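Local coordinates for protein CheQ (Campylobacter jejuni subsp. jejuni, PDB 6A51) that is a regulator that, like CheP, controls transcription of the core chemotaxis operon cheVAW in this bacterial pathogen, at residues A[85-90]-A[120-125]. Residues are numbered along the deposited sequence; the frame is centred on the assembly and turned at random.
Sequences FVLASA and CGIKFV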
# COMPACT_ATOMS: atom_id res chain seq x y z
N PHE A 85 -5.06 -1.53 2.34
CA PHE A 85 -4.16 -0.54 1.76
C PHE A 85 -2.73 -1.02 1.77
O PHE A 85 -2.33 -1.89 2.55
CB PHE A 85 -4.27 0.80 2.49
CG PHE A 85 -5.48 1.59 2.09
CD1 PHE A 85 -6.71 1.34 2.71
CD2 PHE A 85 -5.41 2.55 1.08
CE1 PHE A 85 -7.84 2.07 2.34
CE2 PHE A 85 -6.54 3.28 0.70
CZ PHE A 85 -7.76 3.04 1.34
N VAL A 86 -1.95 -0.45 0.85
CA VAL A 86 -0.50 -0.57 0.83
C VAL A 86 0.05 0.82 0.53
O VAL A 86 -0.65 1.69 0.02
CB VAL A 86 -0.00 -1.58 -0.22
CG1 VAL A 86 -0.73 -2.90 -0.10
CG2 VAL A 86 -0.16 -1.00 -1.62
N LEU A 87 1.31 1.03 0.89
CA LEU A 87 1.98 2.27 0.51
C LEU A 87 1.94 2.42 -1.01
O LEU A 87 2.12 1.45 -1.75
CB LEU A 87 3.42 2.24 1.00
CG LEU A 87 3.97 3.43 1.76
CD1 LEU A 87 2.95 3.92 2.74
CD2 LEU A 87 5.19 2.93 2.49
N ALA A 88 1.69 3.64 -1.48
CA ALA A 88 1.60 3.86 -2.92
C ALA A 88 2.92 3.54 -3.62
O ALA A 88 2.92 2.92 -4.69
CB ALA A 88 1.18 5.29 -3.22
N SER A 89 4.05 3.98 -3.04
CA SER A 89 5.37 3.62 -3.57
C SER A 89 5.54 2.10 -3.68
O SER A 89 6.16 1.61 -4.63
CB SER A 89 6.47 4.19 -2.68
OG SER A 89 6.22 3.84 -1.32
N ALA A 90 5.02 1.35 -2.71
CA ALA A 90 5.10 -0.11 -2.78
C ALA A 90 4.23 -0.64 -3.91
O ALA A 90 4.63 -1.57 -4.63
CB ALA A 90 4.69 -0.74 -1.45
N CYS A 120 -0.91 11.94 6.98
CA CYS A 120 0.31 12.67 7.30
C CYS A 120 1.18 12.84 6.05
O CYS A 120 2.41 12.76 6.11
CB CYS A 120 1.09 12.00 8.44
SG CYS A 120 0.14 11.79 10.02
N GLY A 121 0.54 13.08 4.92
CA GLY A 121 1.32 13.22 3.69
C GLY A 121 1.88 11.93 3.12
O GLY A 121 2.64 11.99 2.15
N ILE A 122 1.55 10.78 3.68
CA ILE A 122 1.91 9.50 3.07
C ILE A 122 0.74 9.04 2.20
O ILE A 122 -0.40 8.97 2.67
CB ILE A 122 2.26 8.46 4.14
CG1 ILE A 122 3.26 9.03 5.15
CG2 ILE A 122 2.84 7.22 3.51
CD1 ILE A 122 4.54 9.49 4.51
N LYS A 123 1.02 8.71 0.93
CA LYS A 123 -0.01 8.26 -0.01
C LYS A 123 -0.16 6.74 0.03
O LYS A 123 0.83 6.01 -0.07
CB LYS A 123 0.32 8.71 -1.43
CG LYS A 123 -0.89 8.79 -2.38
CD LYS A 123 -0.46 8.96 -3.86
CE LYS A 123 0.35 10.23 -4.08
NZ LYS A 123 1.28 10.12 -5.26
N PHE A 124 -1.40 6.26 0.16
CA PHE A 124 -1.72 4.84 0.14
C PHE A 124 -2.64 4.51 -1.03
O PHE A 124 -3.40 5.35 -1.52
CB PHE A 124 -2.39 4.38 1.44
CG PHE A 124 -1.56 4.59 2.66
CD1 PHE A 124 -1.43 5.86 3.22
CD2 PHE A 124 -0.91 3.52 3.26
CE1 PHE A 124 -0.67 6.06 4.35
CE2 PHE A 124 -0.16 3.71 4.40
CZ PHE A 124 -0.03 4.99 4.94
N VAL A 125 -2.58 3.25 -1.48
CA VAL A 125 -3.43 2.72 -2.53
C VAL A 125 -4.18 1.52 -1.96
O VAL A 125 -3.60 0.74 -1.20
CB VAL A 125 -2.63 2.29 -3.78
CG1 VAL A 125 -3.53 1.58 -4.76
CG2 VAL A 125 -1.97 3.46 -4.44
O HOH W 1 3.63 6.16 -0.66
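Val125 and Val86 form an antiparallel hydrogen-bonded pair where strand 85-87 runs along strand 122-126. Val86 N gives its hydrogen to Val125 O at 2.9 Å, and Val125 N returns one to Val86 O at 2.9 Å. Both bonds are nearly straight. The next pair, Leu87 with Phe124, is non-hydrogen-bonded. Their side chains part from each other at the backbone, yet the end of Leu87 comes back to the Phe124 ring.

Ala88 already belongs to helix 88-95, yet its N still bonds to Lys123 O at 2.9 Å. Lys123 O takes a second donor, water 1, which also accepts a long bond from Ser89 N. The Ala88 methyl fits against one branch of Val125, with CB 3.8 Å from CG2. That branch lies beside the backbone N of Val125, since CG1 takes the place anti to it (chi1 173°).

The Phe124 ring is covered on one face by Leu87, whose CD1 sits 4.0 Å from the ring centroid in a CH-pi contact. The same methyl touches Ile122 CG2. Near the Phe124 backbone, Phe85 CD2 approaches Phe124 CB at 3.5 Å. Tyr55 and Phe62 of the neighbouring four-stranded sheet also pack on Leu87.

Strand 85-87 is the outermost strand, within this chain, of a three-stranded antiparallel sheet with 122-126 in the middle. Three backbone bonds tie it and the helix start to 122-126, so polar pairing falls to the main chain and the buried side chains add apolar contacts.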